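PDB 6A6F: iron-sulfur cluster assembly scaffold protein NifU from Fervidobacterium islandicum, which probably serves the SUF pathway of iron-sulfur cluster assembly, as a SufU-like member of the SufE/NifU family that carries a zinc ion at its cysteine-rich site. Local coordinates for residues E31-N34 and D39-T42; Q66-V71 and K122-P127; M88-N93 and E102-P107; M11-L16 and M72-I77; S7-D12 and I108-D113. All blocks are in the same frame, centred on the assembly; numbering follows the deposited sequence.

Overall arrangement
The five contacts run from a buried helix pair to the protein surface. The centre of interaction 2 lies about 4 Å from the centre of the chain, and the contact is wholly buried; interaction 1, a partly buried strand pairing, touches it directly, and the two share the zinc ion through Asp39 and Cys123. Interaction 3, buried but farther out, lies on the opposite side of the chain's centre from interaction 1 and relies on apolar contact without a hydrogen bond between its segments. Interactions 4 and 5 both fix helix 8-14, one by a phenol-carboxylate bond at the surface, the other, partly buried, by aromatic packing. Helix 63-76 serves interactions 2 and 4, tying the N-terminal helix to the zinc-bearing core.

Interaction 1: residues E31-N34 and D39-T42; sequences EGKN and DEVT. With ZN (zinc ion), chain G.
Segments 31-34 and 39-42, on strands 28-34 and 39-48, pair Gly32 with Val41 and Asn34 with Asp39 in an antiparallel beta hairpin, their axes 169° apart, at the zinc site of this NifU-like fold. Four backbone hydrogen bonds hold the ladder. Gly32 N gives to Val41 O at 2.8 Å and Val41 N returns one to Gly32 O at 2.9 Å; the Asn34-Asp39 pair is likewise doubly bonded, more loosely from Asp39 N to Asn34 O, at 3.2 Å. In the non-hydrogen-bonded pairs, Glu31 and Lys33 approach the partner strand through CA-H...O contacts.

The salt bridge lies on the face of Lys33 and Glu40, whose side chains run alongside one another; Lys33 NZ stands 3.6 Å from Glu40 OE1, which is long for such a pair. Beside them, CG of Glu31 rests 3.5 Å from Thr42 OG1.

Metal chemistry occupies the other face. Cys37, Cys62 and Cys123 complete the zinc shell around Asp39. Asn34 is a second-shell residue: its CG, anti to the backbone N (chi1 168°), runs alongside Asp39, while OD1 bonds to Ser36 OG. A leucine at Asn34 would probably deprive the zinc-bound carboxylate of its amide donor and leave Ser36 without this partner. Asp39 OD2 meets both zinc, at 2.0 Å, and Asn34 ND2, at 3.2 Å, the amide approaching on the anti side and 31° out of the carboxylate plane.

Interaction 2: residues Q66-V71 and K122-P127; sequences QASTNV and KCFLLP. With ZN (zinc ion), chain G.
Ser68 and Phe124 meet where helix segments 66-71 and 122-127 run side by side, their axes 7.7 Å apart at a crossing angle of -32°. The tight part is small and polar. Ser68 points its CB at the partner helix, and with OG anti to the backbone N (chi1 -174°) the hydroxyl reaches Phe124 O at 2.7 Å. It donates in the carbonyl plane, on a lone pair. The same oxygen lies obliquely by the Phe124 ring, 3.2 Å from CD1, so one hydroxyl touches both the backbone and the side chain of this residue.

One turn on, Pro127 brings its ring against Thr69: CB of Pro127 is 3.5 Å from Thr69 OG1, which is itself bonded to Ser65 O. The N of Pro127 has no bond to the preceding turn, and the helix is kinked there.

Contact is much looser toward Lys122, which is exposed and stays 10.4 Å from segment 66-71 at its side chain's nearest approach. Cys123 also stands clear of that segment and sends SG to the zinc ion at 2.3 Å. Asp39, Cys37 and Cys62 complete the ligand set, placing this helix pair beside the zinc site of a SufU-like NifU domain.

Interaction 3: residues M88-N93 and E102-P107; sequences MKNAEN and ENVLGP
Asn90 and Leu105 mark the nearest backbone approach, their CA atoms 7.0 Å apart, where helix 81-95 meets the short helix 102-105 across a helix-loop-helix connection. Segment 88-93 is helical throughout. Segment 102-107 finishes its helical part at Leu105, and Gly106 then leaves helical geometry with a positive phi of 51°; an added CB at that position would strike Pro107 CD. The bond from Gly106 N to Glu102 O, 3.1 Å long, spans this last turn. No hydrogen bond joins the two segments, so the contact between them rests on side-chain packing.

Asn90 and Leu105 each direct CB toward the opposite segment. Leu105 divides its two branches over the Asn90-Ala91 backbone: CD1 lies 3.9 Å from Asn90 O, while CD2 comes within 3.9 Å of Ala91 N. Its CG is anti to the carbonyl carbon, beside the backbone N (chi1 -72°), which carries the forked end to this part of helix 81-95.

Although flanked by hydrocarbon, the buried Asn90 amide has both polar atoms matched: OD1 accepts from Asp101 N, and ND2 donates to Glu86 O. Bonds at both polar atoms would restrict rotation of the amide while its nitrogen lies against Val104. That side chain crosses Asn90 at about a right angle, with Val104 CG1 3.7 Å from Asn90 ND2; on the Leu105 side, CD2 stands 3.6 Å from Asn90 CB.

Interaction 4: residues M11-L16 and M72-I77; sequences MDYSKL and MIEQII
The junction of the N-terminal helix 8-14 with helix 63-76 carries, across segments 11-16 and 72-77, a single hydrogen bond at the protein surface, between the phenol of Tyr13 and the carboxylate of Glu74. The helices are well separated here: even the nearest CA atoms across the segments, those of Tyr13 and Glu74, are 10.2 Å apart, and the long side chains span the interval. Both residues direct CB toward the other segment.

Tyr13 OH donates to Glu74 OE2 at 2.9 Å, and OE2 accepts through its syn lone pair, on the side of the second carboxylate oxygen. OE2 lies at the edge of the tyrosine ring and in its plane, 3.4 Å from Tyr13 CE1. The flat groups are almost perpendicular, with ring and carboxylate planes 83° apart. Glu74 achieves the reach by staying extended: CG is anti to the backbone N (chi1 174°), and the chain continues straight beyond it.

Within segment 11-16, Met11 O accepts from Ser14 OG at 2.8 Å and more weakly from Lys15 NZ at 3.3 Å. The lysine also bonds to Tyr6 OH of the second subunit, so Lys15 lies at the subunit boundary.

Between the helices, Tyr13 also packs on Val71, and its backbone O receives Asn70 ND2. The surface hydrogen bond therefore supplements side-chain packing in a helix-to-helix junction of the NifU-like domain, well away from its zinc ligands.

Interaction 5: residues S7-D12 and I108-D113; sequences SEFIMD and IINFYD
Phe9 meets Asn110 and Phe111 where the N-terminal helix lies against the 3-10 segment 108-113. Two kinds of aromatic contact share its ring. Asn110 covers one face: CB is 3.5 Å from the ring centroid, 16° off the normal, a CH-pi contact, and ND2 lies over the same face, 3.3 Å from CE1. At the edge, Phe9 CE2 approaches Phe111 CE2 at 3.7 Å in an offset edge-to-face pair, with planes at 79° and the edge of Phe9 directed toward the face of Phe111. The Phe9 ring reaches this corner with CG anti to the backbone N (chi1 175°).

Apolar packing continues through Ile10, whose CG1 sits 3.8 Å from Phe111 CE1. An alanine at Phe9 is likely to open a gap beside Phe111 and strip the Asn110 CB of its aromatic platform.

Polar contacts act at the start of the helix. Ser7 OG accepts from Ile10 N at 3.1 Å, capping the helix. A water donates to Asn110 O at 2.9 Å, but its approach to Ser7 OG is doubtfully short. The N-cap of helix 8-14 thus lies alongside an aromatic cluster that Phe124 continues into the helical core, while Tyr13 meets Phe9 on the surface side.

Interaction 1: residues E31-N34 and D39-T42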
# COMPACT_ATOMS: atom_id res chain seq x y z
N GLU A 31 0.89 5.37 17.66
CA GLU A 31 1.46 5.58 16.31
C GLU A 31 2.84 4.99 16.20
O GLU A 31 3.58 5.04 17.15
CB GLU A 31 1.57 7.05 16.00
CG GLU A 31 0.25 7.75 16.17
CD GLU A 31 0.38 9.25 15.98
OE1 GLU A 31 1.06 9.69 15.02
OE2 GLU A 31 -0.24 9.96 16.81
N GLY A 32 3.20 4.44 15.05
CA GLY A 32 4.53 3.88 14.87
C GLY A 32 4.93 4.09 13.45
O GLY A 32 4.05 4.20 12.59
N LYS A 33 6.25 4.16 13.20
CA LYS A 33 6.79 4.39 11.84
C LYS A 33 8.03 3.54 11.59
O LYS A 33 8.77 3.27 12.50
CB LYS A 33 7.27 5.85 11.68
CG LYS A 33 6.27 6.96 11.92
CD LYS A 33 7.02 8.25 12.29
CE LYS A 33 6.06 9.39 12.62
NZ LYS A 33 5.30 9.74 11.38
N ASN A 34 8.25 3.16 10.33
CA ASN A 34 9.48 2.43 9.92
C ASN A 34 10.04 3.30 8.82
O ASN A 34 9.70 3.12 7.64
CB ASN A 34 9.15 1.01 9.41
CG ASN A 34 10.34 0.33 8.71
OD1 ASN A 34 11.48 0.49 9.11
ND2 ASN A 34 10.04 -0.48 7.70
N ASP A 39 6.84 3.28 6.11
CA ASP A 39 5.61 2.67 6.65
C ASP A 39 5.13 3.44 7.88
O ASP A 39 5.94 3.84 8.72
CB ASP A 39 5.87 1.20 7.06
CG ASP A 39 6.39 0.38 5.92
OD1 ASP A 39 5.90 0.55 4.79
OD2 ASP A 39 7.27 -0.46 6.16
N GLU A 40 3.82 3.65 7.95
CA GLU A 40 3.19 4.32 9.12
C GLU A 40 2.01 3.51 9.56
O GLU A 40 1.29 3.02 8.73
CB GLU A 40 2.67 5.69 8.74
CG GLU A 40 3.81 6.68 8.51
CD GLU A 40 3.30 8.07 8.13
OE1 GLU A 40 4.16 8.97 8.01
OE2 GLU A 40 2.05 8.25 7.98
N VAL A 41 1.83 3.36 10.85
CA VAL A 41 0.62 2.75 11.35
C VAL A 41 0.14 3.45 12.64
O VAL A 41 0.96 3.75 13.51
CB VAL A 41 0.82 1.25 11.57
CG1 VAL A 41 1.77 0.97 12.73
CG2 VAL A 41 -0.51 0.56 11.79
N THR A 42 -1.15 3.71 12.73
CA THR A 42 -1.76 4.16 13.98
C THR A 42 -2.74 3.09 14.42
O THR A 42 -3.65 2.76 13.69
CB THR A 42 -2.51 5.47 13.79
OG1 THR A 42 -1.56 6.44 13.42
CG2 THR A 42 -3.21 5.94 15.09
ZN ZN G . 7.86 -1.60 4.56

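Interaction 2: residues Q66-V71 and K122-P127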
# COMPACT_ATOMS: atom_id res chain seq x y z
N GLN A 66 1.42 -3.78 5.94
CA GLN A 66 -0.04 -3.82 5.93
C GLN A 66 -0.58 -5.25 6.14
O GLN A 66 -1.52 -5.43 6.95
CB GLN A 66 -0.68 -3.19 4.67
CG GLN A 66 -0.41 -1.71 4.48
CD GLN A 66 -1.20 -1.01 3.35
OE1 GLN A 66 -1.18 0.20 3.29
NE2 GLN A 66 -1.90 -1.75 2.49
N ALA A 67 0.01 -6.24 5.46
CA ALA A 67 -0.33 -7.65 5.69
C ALA A 67 -0.10 -8.06 7.14
O ALA A 67 -0.98 -8.63 7.77
CB ALA A 67 0.44 -8.57 4.76
N SER A 68 1.05 -7.72 7.67
CA SER A 68 1.38 -8.02 9.06
C SER A 68 0.41 -7.37 10.04
O SER A 68 -0.07 -8.04 10.93
CB SER A 68 2.79 -7.60 9.40
OG SER A 68 3.15 -8.03 10.73
N THR A 69 0.09 -6.09 9.85
CA THR A 69 -0.93 -5.40 10.65
C THR A 69 -2.29 -6.10 10.69
O THR A 69 -2.88 -6.29 11.75
CB THR A 69 -1.14 -3.94 10.16
OG1 THR A 69 0.12 -3.24 10.16
CG2 THR A 69 -2.10 -3.20 11.10
N ASN A 70 -2.78 -6.51 9.52
CA ASN A 70 -4.03 -7.12 9.45
C ASN A 70 -4.02 -8.52 10.08
O ASN A 70 -5.00 -8.90 10.70
CB ASN A 70 -4.50 -7.19 7.99
CG ASN A 70 -5.07 -5.88 7.50
OD1 ASN A 70 -5.92 -5.31 8.16
ND2 ASN A 70 -4.61 -5.38 6.35
N VAL A 71 -2.97 -9.30 9.88
CA VAL A 71 -2.92 -10.65 10.46
C VAL A 71 -2.83 -10.49 11.99
O VAL A 71 -3.51 -11.20 12.71
CB VAL A 71 -1.80 -11.50 9.88
CG1 VAL A 71 -1.66 -12.79 10.63
CG2 VAL A 71 -2.07 -11.78 8.40
N LYS A 122 11.78 -5.17 9.54
CA LYS A 122 11.21 -4.00 10.18
C LYS A 122 9.78 -3.69 9.78
O LYS A 122 9.05 -3.14 10.58
CB LYS A 122 12.06 -2.77 9.88
CG LYS A 122 13.29 -2.69 10.77
CD LYS A 122 14.56 -3.11 10.07
CE LYS A 122 15.67 -2.11 10.39
NZ LYS A 122 15.16 -0.80 9.94
N CYS A 123 9.42 -4.00 8.53
CA CYS A 123 8.08 -3.88 8.00
C CYS A 123 7.14 -4.86 8.70
O CYS A 123 6.10 -4.47 9.18
CB CYS A 123 8.07 -4.09 6.48
SG CYS A 123 9.32 -3.09 5.59
N PHE A 124 7.52 -6.14 8.76
CA PHE A 124 6.80 -7.11 9.52
C PHE A 124 6.59 -6.73 10.99
O PHE A 124 5.49 -6.90 11.54
CB PHE A 124 7.53 -8.44 9.52
CG PHE A 124 6.89 -9.44 10.40
CD1 PHE A 124 5.65 -9.96 10.10
CD2 PHE A 124 7.50 -9.84 11.57
CE1 PHE A 124 5.04 -10.91 10.92
CE2 PHE A 124 6.89 -10.77 12.42
CZ PHE A 124 5.66 -11.30 12.09
N LEU A 125 7.65 -6.26 11.63
CA LEU A 125 7.62 -5.96 13.04
C LEU A 125 6.96 -4.66 13.43
O LEU A 125 6.64 -4.50 14.60
CB LEU A 125 9.01 -6.01 13.67
CG LEU A 125 9.57 -7.42 13.87
CD1 LEU A 125 10.98 -7.29 14.42
CD2 LEU A 125 8.71 -8.26 14.80
N LEU A 126 6.76 -3.74 12.49
CA LEU A 126 6.22 -2.44 12.81
C LEU A 126 4.89 -2.51 13.63
O LEU A 126 4.82 -1.94 14.72
CB LEU A 126 6.01 -1.59 11.54
CG LEU A 126 5.32 -0.24 11.79
CD1 LEU A 126 6.16 0.59 12.73
CD2 LEU A 126 5.07 0.49 10.50
N PRO A 127 3.85 -3.22 13.12
CA PRO A 127 2.63 -3.30 13.96
C PRO A 127 2.87 -3.94 15.30
O PRO A 127 2.22 -3.54 16.25
CB PRO A 127 1.68 -4.16 13.15
CG PRO A 127 2.58 -4.83 12.16
CD PRO A 127 3.66 -3.89 11.85
ZN ZN G . 7.86 -1.60 4.56

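Interaction 3: residues M88-N93 and E102-P107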
# COMPACT_ATOMS: atom_id res chain seq x y z
N MET A 88 3.24 -11.51 20.33
CA MET A 88 4.25 -10.55 19.89
C MET A 88 5.69 -11.03 20.15
O MET A 88 6.54 -10.96 19.25
CB MET A 88 4.02 -9.22 20.59
CG MET A 88 4.92 -8.08 20.15
SD MET A 88 6.52 -7.92 21.02
CE MET A 88 6.08 -8.25 22.71
N LYS A 89 5.96 -11.53 21.36
CA LYS A 89 7.31 -12.04 21.69
C LYS A 89 7.71 -13.20 20.77
O LYS A 89 8.83 -13.24 20.21
CB LYS A 89 7.36 -12.43 23.18
CG LYS A 89 8.75 -12.87 23.67
CD LYS A 89 8.68 -13.85 24.86
CE LYS A 89 8.40 -15.28 24.38
NZ LYS A 89 7.87 -16.20 25.43
N ASN A 90 6.80 -14.13 20.57
CA ASN A 90 7.01 -15.18 19.59
C ASN A 90 7.28 -14.71 18.16
O ASN A 90 8.14 -15.30 17.48
CB ASN A 90 5.86 -16.12 19.59
CG ASN A 90 5.98 -17.14 20.69
OD1 ASN A 90 6.68 -18.14 20.53
ND2 ASN A 90 5.31 -16.90 21.81
N ALA A 91 6.60 -13.64 17.72
CA ALA A 91 6.72 -13.17 16.33
C ALA A 91 8.07 -12.55 16.12
O ALA A 91 8.70 -12.79 15.08
CB ALA A 91 5.64 -12.16 16.01
N GLU A 92 8.50 -11.77 17.11
CA GLU A 92 9.82 -11.20 17.10
C GLU A 92 10.89 -12.32 17.17
O GLU A 92 11.82 -12.34 16.35
CB GLU A 92 10.02 -10.18 18.23
CG GLU A 92 11.39 -9.51 18.17
CD GLU A 92 11.53 -8.24 18.98
OE1 GLU A 92 11.11 -8.24 20.15
OE2 GLU A 92 12.08 -7.24 18.44
N ASN A 93 10.74 -13.28 18.08
CA ASN A 93 11.65 -14.44 18.09
C ASN A 93 11.79 -15.11 16.73
O ASN A 93 12.89 -15.48 16.32
CB ASN A 93 11.25 -15.49 19.13
CG ASN A 93 11.56 -15.05 20.56
OD1 ASN A 93 12.16 -13.99 20.77
ND2 ASN A 93 11.13 -15.83 21.53
N GLU A 102 4.89 -22.43 17.55
CA GLU A 102 4.06 -22.37 16.34
C GLU A 102 2.56 -22.31 16.62
O GLU A 102 1.79 -21.75 15.85
CB GLU A 102 4.37 -23.56 15.43
CG GLU A 102 5.77 -23.51 14.83
CD GLU A 102 5.90 -24.31 13.54
OE1 GLU A 102 5.64 -25.53 13.57
OE2 GLU A 102 6.29 -23.71 12.50
N ASN A 103 2.15 -22.89 17.73
CA ASN A 103 0.76 -22.90 18.14
C ASN A 103 0.29 -21.55 18.62
O ASN A 103 -0.86 -21.25 18.51
CB ASN A 103 0.52 -23.92 19.24
CG ASN A 103 0.32 -25.31 18.69
OD1 ASN A 103 0.35 -25.54 17.49
ND2 ASN A 103 0.11 -26.26 19.59
N VAL A 104 1.18 -20.78 19.21
CA VAL A 104 0.87 -19.42 19.60
C VAL A 104 0.72 -18.53 18.34
O VAL A 104 -0.11 -17.64 18.32
CB VAL A 104 1.97 -18.86 20.52
CG1 VAL A 104 1.82 -17.37 20.74
CG2 VAL A 104 1.95 -19.58 21.87
N LEU A 105 1.52 -18.78 17.31
CA LEU A 105 1.57 -17.89 16.16
C LEU A 105 0.46 -18.10 15.18
O LEU A 105 0.03 -17.14 14.54
CB LEU A 105 2.92 -17.95 15.44
CG LEU A 105 4.01 -17.28 16.27
CD1 LEU A 105 5.31 -17.18 15.47
CD2 LEU A 105 3.58 -15.92 16.85
N GLY A 106 0.04 -19.35 15.01
CA GLY A 106 -0.90 -19.72 13.99
C GLY A 106 -0.49 -19.23 12.60
O GLY A 106 0.65 -19.49 12.14
N PRO A 107 -1.39 -18.49 11.91
CA PRO A 107 -1.09 -18.05 10.53
C PRO A 107 0.03 -16.98 10.48
O PRO A 107 0.50 -16.66 9.41
CB PRO A 107 -2.44 -17.49 10.05
CG PRO A 107 -3.05 -16.95 11.28
CD PRO A 107 -2.70 -17.99 12.35

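Interaction 4: residues M11-L16 and M72-I77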
# COMPACT_ATOMS: atom_id res chain seq x y z
N MET A 11 -0.07 -10.83 -0.04
CA MET A 11 -0.84 -9.93 -0.93
C MET A 11 -2.31 -9.86 -0.63
O MET A 11 -2.87 -8.74 -0.63
CB MET A 11 -0.55 -10.19 -2.43
CG MET A 11 0.90 -9.87 -2.83
SD MET A 11 1.65 -8.32 -2.23
CE MET A 11 0.55 -7.18 -3.09
N ASP A 12 -2.95 -10.98 -0.33
CA ASP A 12 -4.31 -10.98 0.10
C ASP A 12 -4.46 -10.15 1.39
O ASP A 12 -5.33 -9.30 1.44
CB ASP A 12 -4.81 -12.42 0.39
CG ASP A 12 -5.08 -13.25 -0.92
OD1 ASP A 12 -5.06 -12.66 -2.01
OD2 ASP A 12 -5.35 -14.47 -0.84
N TYR A 13 -3.67 -10.42 2.44
CA TYR A 13 -3.82 -9.69 3.69
C TYR A 13 -3.49 -8.20 3.61
O TYR A 13 -3.99 -7.43 4.40
CB TYR A 13 -3.09 -10.38 4.85
CG TYR A 13 -3.99 -11.41 5.51
CD1 TYR A 13 -4.93 -11.02 6.46
CD2 TYR A 13 -3.94 -12.75 5.13
CE1 TYR A 13 -5.79 -11.93 7.03
CE2 TYR A 13 -4.79 -13.69 5.70
CZ TYR A 13 -5.70 -13.28 6.65
OH TYR A 13 -6.54 -14.20 7.21
N SER A 14 -2.63 -7.78 2.67
CA SER A 14 -2.26 -6.36 2.55
C SER A 14 -3.43 -5.53 2.04
O SER A 14 -3.46 -4.34 2.24
CB SER A 14 -1.10 -6.12 1.56
OG SER A 14 -1.55 -6.40 0.21
N LYS A 15 -4.38 -6.16 1.36
CA LYS A 15 -5.51 -5.46 0.78
C LYS A 15 -6.73 -5.48 1.68
O LYS A 15 -7.74 -4.83 1.35
CB LYS A 15 -5.91 -6.12 -0.56
CG LYS A 15 -4.95 -5.81 -1.69
CD LYS A 15 -5.53 -6.19 -3.05
CE LYS A 15 -5.62 -7.71 -3.25
NZ LYS A 15 -4.30 -8.29 -3.59
N LEU A 16 -6.65 -6.19 2.80
CA LEU A 16 -7.83 -6.33 3.66
C LEU A 16 -8.29 -4.97 4.18
O LEU A 16 -7.46 -4.15 4.59
CB LEU A 16 -7.49 -7.27 4.83
CG LEU A 16 -8.62 -7.97 5.52
CD1 LEU A 16 -9.27 -8.97 4.55
CD2 LEU A 16 -8.11 -8.69 6.75
N MET A 72 -2.07 -9.51 12.44
CA MET A 72 -1.97 -9.24 13.88
C MET A 72 -3.35 -8.96 14.49
O MET A 72 -3.72 -9.57 15.53
CB MET A 72 -1.04 -8.09 14.17
CG MET A 72 -0.87 -7.76 15.62
SD MET A 72 0.04 -6.24 15.93
CE MET A 72 -1.19 -4.95 15.62
N ILE A 73 -4.09 -8.04 13.86
CA ILE A 73 -5.38 -7.62 14.40
C ILE A 73 -6.30 -8.81 14.45
O ILE A 73 -6.96 -9.05 15.45
CB ILE A 73 -5.99 -6.44 13.57
CG1 ILE A 73 -5.13 -5.22 13.86
CG2 ILE A 73 -7.47 -6.22 13.93
CD1 ILE A 73 -5.42 -4.03 12.96
N GLU A 74 -6.36 -9.54 13.36
CA GLU A 74 -7.26 -10.69 13.27
C GLU A 74 -6.94 -11.70 14.39
O GLU A 74 -7.82 -12.37 14.92
CB GLU A 74 -7.10 -11.32 11.89
CG GLU A 74 -7.83 -12.61 11.67
CD GLU A 74 -7.39 -13.24 10.35
OE1 GLU A 74 -6.35 -13.96 10.37
OE2 GLU A 74 -8.05 -12.97 9.33
N GLN A 75 -5.66 -11.84 14.72
CA GLN A 75 -5.29 -12.82 15.70
C GLN A 75 -5.44 -12.30 17.15
O GLN A 75 -5.65 -13.12 18.04
CB GLN A 75 -3.88 -13.33 15.44
CG GLN A 75 -3.75 -14.14 14.15
CD GLN A 75 -4.68 -15.34 14.13
OE1 GLN A 75 -5.52 -15.49 13.25
NE2 GLN A 75 -4.61 -16.12 15.17
N ILE A 76 -5.31 -11.00 17.40
CA ILE A 76 -5.33 -10.53 18.78
C ILE A 76 -6.68 -10.14 19.31
O ILE A 76 -6.84 -10.05 20.54
CB ILE A 76 -4.36 -9.40 19.10
CG1 ILE A 76 -4.68 -8.08 18.36
CG2 ILE A 76 -2.93 -9.85 18.85
CD1 ILE A 76 -3.65 -6.98 18.55
N ILE A 77 -7.66 -9.89 18.42
CA ILE A 77 -8.98 -9.52 18.87
C ILE A 77 -9.55 -10.67 19.67
O ILE A 77 -9.57 -11.78 19.21
CB ILE A 77 -9.91 -9.11 17.71
CG1 ILE A 77 -9.54 -7.70 17.26
CG2 ILE A 77 -11.37 -9.07 18.15
CD1 ILE A 77 -10.36 -7.21 16.09

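Interaction 5: residues S7-D12 and I108-D113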
# COMPACT_ATOMS: atom_id res chain seq x y z
N SER A 7 4.11 -13.28 -1.15
CA SER A 7 3.29 -14.49 -1.38
C SER A 7 1.87 -14.12 -1.55
O SER A 7 1.48 -12.99 -1.27
CB SER A 7 3.38 -15.38 -0.15
OG SER A 7 2.82 -14.72 0.97
N GLU A 8 1.05 -15.08 -1.93
CA GLU A 8 -0.36 -14.83 -2.09
C GLU A 8 -0.99 -14.43 -0.75
O GLU A 8 -1.87 -13.57 -0.69
CB GLU A 8 -1.01 -16.07 -2.71
CG GLU A 8 -2.52 -16.12 -2.83
CD GLU A 8 -3.00 -17.41 -3.51
OE1 GLU A 8 -2.19 -18.33 -3.79
OE2 GLU A 8 -4.21 -17.52 -3.76
N PHE A 9 -0.52 -15.07 0.32
CA PHE A 9 -1.00 -14.80 1.67
C PHE A 9 -0.79 -13.33 2.02
O PHE A 9 -1.71 -12.65 2.37
CB PHE A 9 -0.28 -15.71 2.68
CG PHE A 9 -0.63 -15.43 4.09
CD1 PHE A 9 -1.70 -16.05 4.68
CD2 PHE A 9 0.13 -14.54 4.85
CE1 PHE A 9 -2.04 -15.80 5.99
CE2 PHE A 9 -0.21 -14.29 6.16
CZ PHE A 9 -1.30 -14.93 6.74
N ILE A 10 0.45 -12.88 1.92
CA ILE A 10 0.82 -11.48 2.14
C ILE A 10 -0.00 -10.54 1.26
O ILE A 10 -0.57 -9.53 1.75
CB ILE A 10 2.33 -11.27 1.95
CG1 ILE A 10 3.08 -11.93 3.10
CG2 ILE A 10 2.73 -9.78 1.94
CD1 ILE A 10 4.54 -12.11 2.89
N MET A 11 -0.07 -10.83 -0.04
CA MET A 11 -0.84 -9.93 -0.93
C MET A 11 -2.31 -9.86 -0.63
O MET A 11 -2.87 -8.74 -0.63
CB MET A 11 -0.55 -10.19 -2.43
CG MET A 11 0.90 -9.87 -2.83
SD MET A 11 1.65 -8.32 -2.23
CE MET A 11 0.55 -7.18 -3.09
N ASP A 12 -2.95 -10.98 -0.33
CA ASP A 12 -4.31 -10.98 0.10
C ASP A 12 -4.46 -10.15 1.39
O ASP A 12 -5.33 -9.30 1.44
CB ASP A 12 -4.81 -12.42 0.39
CG ASP A 12 -5.08 -13.25 -0.92
OD1 ASP A 12 -5.06 -12.66 -2.01
OD2 ASP A 12 -5.35 -14.47 -0.84
N ILE A 108 0.45 -16.43 11.62
CA ILE A 108 1.55 -15.50 11.64
C ILE A 108 2.81 -16.21 11.12
O ILE A 108 3.73 -15.56 10.58
CB ILE A 108 1.75 -14.87 13.03
CG1 ILE A 108 0.49 -14.14 13.47
CG2 ILE A 108 2.94 -13.91 13.04
CD1 ILE A 108 0.47 -13.83 14.96
N ILE A 109 2.82 -17.54 11.20
CA ILE A 109 3.90 -18.34 10.61
C ILE A 109 4.06 -18.12 9.10
O ILE A 109 5.13 -18.38 8.54
CB ILE A 109 3.75 -19.86 10.91
CG1 ILE A 109 5.07 -20.59 10.71
CG2 ILE A 109 2.71 -20.53 10.07
CD1 ILE A 109 6.09 -20.25 11.77
N ASN A 110 3.02 -17.61 8.44
CA ASN A 110 3.13 -17.33 7.01
C ASN A 110 4.18 -16.25 6.68
O ASN A 110 4.65 -16.21 5.58
CB ASN A 110 1.74 -17.08 6.44
CG ASN A 110 0.90 -18.35 6.43
OD1 ASN A 110 1.35 -19.33 5.90
ND2 ASN A 110 -0.27 -18.35 7.05
N PHE A 111 4.64 -15.47 7.66
CA PHE A 111 5.66 -14.50 7.47
C PHE A 111 7.11 -14.99 7.72
O PHE A 111 8.03 -14.19 7.62
CB PHE A 111 5.39 -13.32 8.41
CG PHE A 111 4.11 -12.61 8.10
CD1 PHE A 111 4.08 -11.63 7.12
CD2 PHE A 111 2.94 -12.91 8.77
CE1 PHE A 111 2.93 -10.96 6.80
CE2 PHE A 111 1.75 -12.23 8.47
CZ PHE A 111 1.75 -11.26 7.47
N TYR A 112 7.27 -16.26 8.07
CA TYR A 112 8.57 -16.87 8.38
C TYR A 112 9.65 -16.42 7.41
O TYR A 112 10.69 -16.00 7.80
CB TYR A 112 8.45 -18.41 8.37
CG TYR A 112 9.72 -19.10 8.76
CD1 TYR A 112 10.05 -19.26 10.08
CD2 TYR A 112 10.63 -19.56 7.80
CE1 TYR A 112 11.21 -19.90 10.47
CE2 TYR A 112 11.80 -20.20 8.16
CZ TYR A 112 12.07 -20.36 9.49
OH TYR A 112 13.23 -20.96 9.88
N ASP A 113 9.36 -16.48 6.13
CA ASP A 113 10.35 -16.15 5.11
C ASP A 113 10.89 -14.73 5.13
O ASP A 113 11.98 -14.45 4.60
CB ASP A 113 9.78 -16.35 3.73
CG ASP A 113 10.27 -17.61 3.12
OD1 ASP A 113 11.49 -17.66 2.82
OD2 ASP A 113 9.43 -18.54 2.93
O HOH W 1 3.45 -16.09 2.99